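Local coordinates for protein Na-K-Cl cotransporter (Methanosarcina acetivorans, PDB 3G40) that probably moves chloride together with cations across the membrane as a transporter of the SLC12A family, this chain being its cytoplasmic C-terminal domain, at residues V25-P30 with S66-I71; M34-F39 with I112-L117. One frame throughout, in Å; residues are numbered along the deposited sequence.

Contact 1: residues V25-P30 with S66-I71; sequences VPVEDP and SQLPSI
One face of the Gln67 side-chain amide lies against the CB-CG edge of the Pro30 ring. The ring plane is tilted against the amide. CB sits almost directly above the amide carbon, 3.7 Å from Gln67 CD. CG lies a little further along, 3.9 Å from Gln67 NE2. The amide oxygen joins in, with Gln67 OE1 3.6 Å from Pro30 CB. The two side chains stand roughly perpendicular. The Gln67 chain bends at chi2 (-149°), and this turns the amide face to that edge. With an alanine here the CB-CG edge of Pro30 would probably lose the amide face that covers it and keep only the beta carbon as neighbour from this helix.

Deeper in, the side chains of Val27 and Leu68 run antiparallel past one another. Their methyls meet at 4.0 Å, from Val27 CG1 to Leu68 CD2. CG1, anti to the backbone N (chi1 177°), is the branch that reaches Leu68. Ile71, one turn on from Gln67, brings CD1 to 4.4 Å from the backbone O of Pro30. Leu68 and Ile71 also pack on Leu33 of helix 30-44.

The site is where strand 22-27 ends and helix 30-44 begins. Asp29 takes the N-cap position there, and its OD1 accepts a hydrogen bond from Arg31 N. Helix 64-77 follows strand 49-54, the parallel neighbour of strand 22-27, and packs beside helix 30-44, as in the helix layer of an alpha/beta fold.

Between the two segments the contact is van der Waals packing without hydrogen bonds. It has an aliphatic inner part and an amide-on-proline outer part. Gln67 therefore gives a polar group at the border of the core, while its flat face still serves as packing surface.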
loop_
_atom_site.group_PDB
_atom_site.type_symbol
_atom_site.label_atom_id
_atom_site.label_comp_id
_atom_site.label_asym_id
_atom_site.label_seq_id
_atom_site.Cartn_x
_atom_site.Cartn_y
_atom_site.Cartn_z
ATOM N N VAL A 25 -10.686 -15.558 -4.567
ATOM C CA VAL A 25 -9.597 -15.137 -3.698
ATOM C C VAL A 25 -9.586 -15.942 -2.392
ATOM O O VAL A 25 -10.385 -15.686 -1.492
ATOM C CB VAL A 25 -9.723 -13.627 -3.360
ATOM C CG1 VAL A 25 -8.543 -13.160 -2.510
ATOM C CG2 VAL A 25 -9.852 -12.788 -4.643
ATOM N N PRO A 26 -8.663 -16.906 -2.275
ATOM C CA PRO A 26 -8.543 -17.605 -0.992
ATOM C C PRO A 26 -8.016 -16.657 0.074
ATOM O O PRO A 26 -7.121 -15.851 -0.204
ATOM C CB PRO A 26 -7.516 -18.707 -1.267
ATOM C CG PRO A 26 -7.259 -18.683 -2.758
ATOM C CD PRO A 26 -7.648 -17.333 -3.252
ATOM N N VAL A 27 -8.574 -16.747 1.277
ATOM C CA VAL A 27 -8.171 -15.900 2.380
ATOM C C VAL A 27 -7.913 -16.744 3.624
ATOM O O VAL A 27 -8.815 -17.421 4.122
ATOM C CB VAL A 27 -9.265 -14.886 2.710
ATOM C CG1 VAL A 27 -8.867 -14.058 3.921
ATOM C CG2 VAL A 27 -9.547 -14.001 1.509
ATOM N N GLU A 28 -6.681 -16.718 4.120
ATOM C CA GLU A 28 -6.365 -17.358 5.390
ATOM C C GLU A 28 -6.233 -16.288 6.464
ATOM O O GLU A 28 -6.621 -16.483 7.611
ATOM C CB GLU A 28 -5.066 -18.156 5.277
ATOM C CG GLU A 28 -5.093 -19.194 4.179
ATOM C CD GLU A 28 -3.998 -20.234 4.332
ATOM O OE1 GLU A 28 -3.838 -21.064 3.414
ATOM O OE2 GLU A 28 -3.302 -20.226 5.370
ATOM N N ASP A 29 -5.721 -15.132 6.067
ATOM C CA ASP A 29 -5.430 -14.053 7.004
ATOM C C ASP A 29 -6.095 -12.782 6.494
ATOM O O ASP A 29 -5.707 -12.268 5.444
ATOM C CB ASP A 29 -3.905 -13.856 7.097
ATOM C CG ASP A 29 -3.508 -12.645 7.946
ATOM O OD1 ASP A 29 -4.389 -12.055 8.599
ATOM O OD2 ASP A 29 -2.308 -12.286 7.961
ATOM N N PRO A 30 -7.090 -12.269 7.237
ATOM C CA PRO A 30 -7.883 -11.121 6.791
ATOM C C PRO A 30 -7.052 -9.842 6.686
ATOM O O PRO A 30 -7.447 -8.928 5.964
ATOM C CB PRO A 30 -8.934 -10.962 7.898
ATOM C CG PRO A 30 -8.920 -12.243 8.631
ATOM C CD PRO A 30 -7.538 -12.766 8.549
ATOM N N SER A 66 -16.286 -13.256 11.235
ATOM C CA SER A 66 -16.585 -11.862 11.549
ATOM C C SER A 66 -16.084 -10.877 10.487
ATOM O O SER A 66 -16.740 -9.873 10.193
ATOM C CB SER A 66 -15.983 -11.495 12.903
ATOM O OG SER A 66 -16.512 -12.315 13.929
ATOM N N GLN A 67 -14.926 -11.167 9.905
ATOM C CA GLN A 67 -14.261 -10.206 9.025
ATOM C C GLN A 67 -14.641 -10.312 7.545
ATOM O O GLN A 67 -14.770 -9.294 6.865
ATOM C CB GLN A 67 -12.740 -10.304 9.182
ATOM C CG GLN A 67 -12.254 -10.027 10.595
ATOM C CD GLN A 67 -10.870 -9.406 10.625
ATOM O OE1 GLN A 67 -10.566 -8.490 9.855
ATOM N NE2 GLN A 67 -10.023 -9.893 11.526
ATOM N N LEU A 68 -14.795 -11.533 7.037
ATOM C CA LEU A 68 -15.081 -11.709 5.612
ATOM C C LEU A 68 -16.382 -11.055 5.146
ATOM O O LEU A 68 -16.412 -10.430 4.086
ATOM C CB LEU A 68 -15.030 -13.186 5.191
ATOM C CG LEU A 68 -13.648 -13.834 5.104
ATOM C CD1 LEU A 68 -13.747 -15.118 4.315
ATOM C CD2 LEU A 68 -12.615 -12.892 4.468
ATOM N N PRO A 69 -17.468 -11.198 5.921
ATOM C CA PRO A 69 -18.707 -10.554 5.478
ATOM C C PRO A 69 -18.559 -9.046 5.404
ATOM O O PRO A 69 -19.136 -8.420 4.518
ATOM C CB PRO A 69 -19.702 -10.919 6.585
ATOM C CG PRO A 69 -19.167 -12.169 7.152
ATOM C CD PRO A 69 -17.684 -12.035 7.115
ATOM N N SER A 70 -17.805 -8.458 6.321
ATOM C CA SER A 70 -17.630 -7.009 6.294
ATOM C C SER A 70 -16.808 -6.579 5.076
ATOM O O SER A 70 -17.088 -5.559 4.436
ATOM C CB SER A 70 -16.951 -6.519 7.566
ATOM O OG SER A 70 -16.844 -5.108 7.547
ATOM N N ILE A 71 -15.781 -7.356 4.768
ATOM C CA ILE A 71 -14.922 -7.001 3.648
ATOM C C ILE A 71 -15.687 -7.194 2.346
ATOM O O ILE A 71 -15.593 -6.381 1.437
ATOM C CB ILE A 71 -13.607 -7.779 3.680
ATOM C CG1 ILE A 71 -12.897 -7.493 5.007
ATOM C CG2 ILE A 71 -12.702 -7.355 2.502
ATOM C CD1 ILE A 71 -11.742 -8.412 5.299
#

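Contact 2: residues M34-F39 with I112-L117; sequences MGTFDF and ILFLRL
Residues 34-39 are a piece of helix 30-44 lying over strand 112-116. The closest alpha carbons, Thr36 CA and Arg116 CA, are 9.6 Å apart, so side chains alone bridge the gap. The helix is irregular here. The amides of Asp38 and Phe39 lack their bond to the preceding turn, and Phe37 N reaches Met34 O only weakly. The strand lies inside the sheet, between the parallel strands 22-27 and 140-145.

Phe114 rises from the strand toward the helix and ends against both Thr36 and Phe39. Its CG is anti to the backbone N (chi1 -172°), which sends the ring out toward the helix. The far end of the ring is the part that touches. Phe39 CE2 comes in at the ring edge, near the Phe114 plane, 4.1 Å from Phe114 CZ. The long directions of the two phenylalanine side chains are nearly square to each other. The methyl of Thr36 meets the same end of the ring obliquely, with CG2 4.1 Å from Phe114 CE2. Thr36 and Phe114 point at each other from helix and strand.

The hydroxyl of Thr36 turns to its own helix, where OG1 is hydrogen-bonded to Glu32 O. Its methyl is then the part given to the ring. Phe144 of strand 140-145 touches both phenylalanines.

This is helix-on-sheet packing of an alpha/beta domain, in its hydrophobic layer. Cohesion here rests on shape and dispersion: two rings and a methyl meet without a polar bond between the segments, and the one polar group among them is satisfied within the helix.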
loop_
_atom_site.group_PDB
_atom_site.type_symbol
_atom_site.label_atom_id
_atom_site.label_comp_id
_atom_site.label_asym_id
_atom_site.label_seq_id
_atom_site.Cartn_x
_atom_site.Cartn_y
_atom_site.Cartn_z
ATOM N N MET A 34 -6.986 -7.218 3.706
ATOM C CA MET A 34 -7.142 -5.775 3.856
ATOM C C MET A 34 -6.001 -5.052 3.109
ATOM O O MET A 34 -6.207 -3.996 2.509
ATOM C CB MET A 34 -7.144 -5.362 5.326
ATOM C CG MET A 34 -8.438 -5.755 6.080
ATOM S SD MET A 34 -9.915 -5.102 5.250
ATOM C CE MET A 34 -9.796 -3.366 5.636
ATOM N N GLY A 35 -4.808 -5.630 3.152
ATOM C CA GLY A 35 -3.658 -5.017 2.494
ATOM C C GLY A 35 -3.725 -5.087 0.973
ATOM O O GLY A 35 -2.997 -4.375 0.281
ATOM N N THR A 36 -4.610 -5.940 0.459
ATOM C CA THR A 36 -4.737 -6.180 -0.975
ATOM C C THR A 36 -6.076 -5.692 -1.504
ATOM O O THR A 36 -6.309 -5.730 -2.703
ATOM C CB THR A 36 -4.648 -7.691 -1.308
ATOM O OG1 THR A 36 -3.642 -8.312 -0.505
ATOM C CG2 THR A 36 -4.319 -7.894 -2.775
ATOM N N PHE A 37 -6.967 -5.251 -0.611
ATOM C CA PHE A 37 -8.313 -4.845 -1.014
ATOM C C PHE A 37 -8.322 -3.882 -2.215
ATOM O O PHE A 37 -9.030 -4.103 -3.201
ATOM C CB PHE A 37 -9.052 -4.215 0.180
ATOM C CG PHE A 37 -10.466 -3.805 -0.115
ATOM C CD1 PHE A 37 -11.529 -4.608 0.333
ATOM C CD2 PHE A 37 -10.755 -2.595 -0.740
ATOM C CE1 PHE A 37 -12.858 -4.226 0.113
ATOM C CE2 PHE A 37 -12.072 -2.212 -0.979
ATOM C CZ PHE A 37 -13.136 -3.037 -0.535
ATOM N N ASP A 38 -7.563 -2.799 -2.131
ATOM C CA ASP A 38 -7.654 -1.771 -3.172
ATOM C C ASP A 38 -7.193 -2.295 -4.527
ATOM O O ASP A 38 -7.712 -1.909 -5.574
ATOM C CB ASP A 38 -6.872 -0.509 -2.781
ATOM C CG ASP A 38 -7.614 0.348 -1.770
ATOM O OD1 ASP A 38 -8.840 0.153 -1.584
ATOM O OD2 ASP A 38 -6.975 1.230 -1.161
ATOM N N PHE A 39 -6.196 -3.160 -4.490
ATOM C CA PHE A 39 -5.632 -3.744 -5.699
ATOM C C PHE A 39 -6.642 -4.720 -6.308
ATOM O O PHE A 39 -6.862 -4.719 -7.514
ATOM C CB PHE A 39 -4.306 -4.441 -5.368
ATOM C CG PHE A 39 -3.569 -4.987 -6.577
ATOM C CD1 PHE A 39 -3.254 -4.162 -7.652
ATOM C CD2 PHE A 39 -3.180 -6.312 -6.621
ATOM C CE1 PHE A 39 -2.575 -4.661 -8.759
ATOM C CE2 PHE A 39 -2.498 -6.828 -7.712
ATOM C CZ PHE A 39 -2.188 -5.990 -8.794
ATOM N N ILE A 112 -11.232 -16.206 -12.345
ATOM C CA ILE A 112 -9.771 -16.144 -12.273
ATOM C C ILE A 112 -9.340 -16.378 -10.826
ATOM O O ILE A 112 -9.849 -15.732 -9.915
ATOM C CB ILE A 112 -9.279 -14.752 -12.672
ATOM C CG1 ILE A 112 -9.700 -14.432 -14.112
ATOM C CG2 ILE A 112 -7.754 -14.622 -12.484
ATOM C CD1 ILE A 112 -9.573 -12.962 -14.466
ATOM N N LEU A 113 -8.401 -17.291 -10.616
ATOM C CA LEU A 113 -7.871 -17.550 -9.278
ATOM C C LEU A 113 -6.769 -16.548 -8.919
ATOM O O LEU A 113 -5.766 -16.452 -9.625
ATOM C CB LEU A 113 -7.300 -18.969 -9.214
ATOM C CG LEU A 113 -6.695 -19.372 -7.869
ATOM C CD1 LEU A 113 -7.759 -19.322 -6.761
ATOM C CD2 LEU A 113 -6.097 -20.755 -7.966
ATOM N N PHE A 114 -6.951 -15.824 -7.816
ATOM C CA PHE A 114 -5.973 -14.840 -7.360
ATOM C C PHE A 114 -5.147 -15.369 -6.188
ATOM O O PHE A 114 -5.677 -15.598 -5.098
ATOM C CB PHE A 114 -6.670 -13.537 -6.971
ATOM C CG PHE A 114 -5.722 -12.407 -6.667
ATOM C CD1 PHE A 114 -5.428 -11.464 -7.637
ATOM C CD2 PHE A 114 -5.127 -12.290 -5.417
ATOM C CE1 PHE A 114 -4.553 -10.406 -7.373
ATOM C CE2 PHE A 114 -4.242 -11.233 -5.146
ATOM C CZ PHE A 114 -3.961 -10.291 -6.134
ATOM N N LEU A 115 -3.845 -15.540 -6.417
ATOM C CA LEU A 115 -2.947 -16.084 -5.406
ATOM C C LEU A 115 -1.841 -15.109 -5.079
ATOM O O LEU A 115 -1.332 -14.404 -5.952
ATOM C CB LEU A 115 -2.305 -17.379 -5.896
ATOM C CG LEU A 115 -3.226 -18.522 -6.315
ATOM C CD1 LEU A 115 -2.413 -19.629 -6.941
ATOM C CD2 LEU A 115 -4.001 -19.039 -5.112
ATOM N N ARG A 116 -1.454 -15.100 -3.817
ATOM C CA ARG A 116 -0.317 -14.327 -3.367
ATOM C C ARG A 116 0.908 -15.239 -3.379
ATOM O O ARG A 116 0.836 -16.409 -2.991
ATOM C CB ARG A 116 -0.595 -13.779 -1.962
ATOM C CG ARG A 116 0.519 -12.964 -1.342
ATOM C CD ARG A 116 0.202 -12.631 0.113
ATOM N NE ARG A 116 1.424 -12.456 0.891
ATOM C CZ ARG A 116 1.956 -13.398 1.661
ATOM N NH1 ARG A 116 1.360 -14.576 1.770
ATOM N NH2 ARG A 116 3.079 -13.160 2.329
ATOM N N LEU A 117 2.028 -14.713 -3.854
ATOM C CA LEU A 117 3.286 -15.447 -3.826
ATOM C C LEU A 117 4.017 -15.062 -2.541
ATOM O O LEU A 117 4.521 -13.950 -2.413
ATOM C CB LEU A 117 4.145 -15.089 -5.056
ATOM C CG LEU A 117 5.458 -15.850 -5.278
ATOM C CD1 LEU A 117 5.240 -17.349 -5.417
ATOM C CD2 LEU A 117 6.190 -15.301 -6.505
#

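Both contacts are buried, but contact 2 lies closer to the middle of the chain, about 9 Å from its centre against about 20 Å for contact 1, centre to centre. Helix 30-44 is common to both, contact 1 at its first residue and contact 2 further along. Contact 1 joins the end of strand 22-27 and the start of helix 30-44 to helix 64-77. Contact 2 joins the helix to strand 112-116, the neighbour of strand 22-27 in the sheet. Chemistry follows position: contact 1 mixes aliphatic packing with a partly exposed glutamine, while contact 2 is mainly aromatic. They touch directly, Ile71 CG2 lying 3.7 Å from Phe37 CD1 and Val25 CG2 4.0 Å from Phe114 CB.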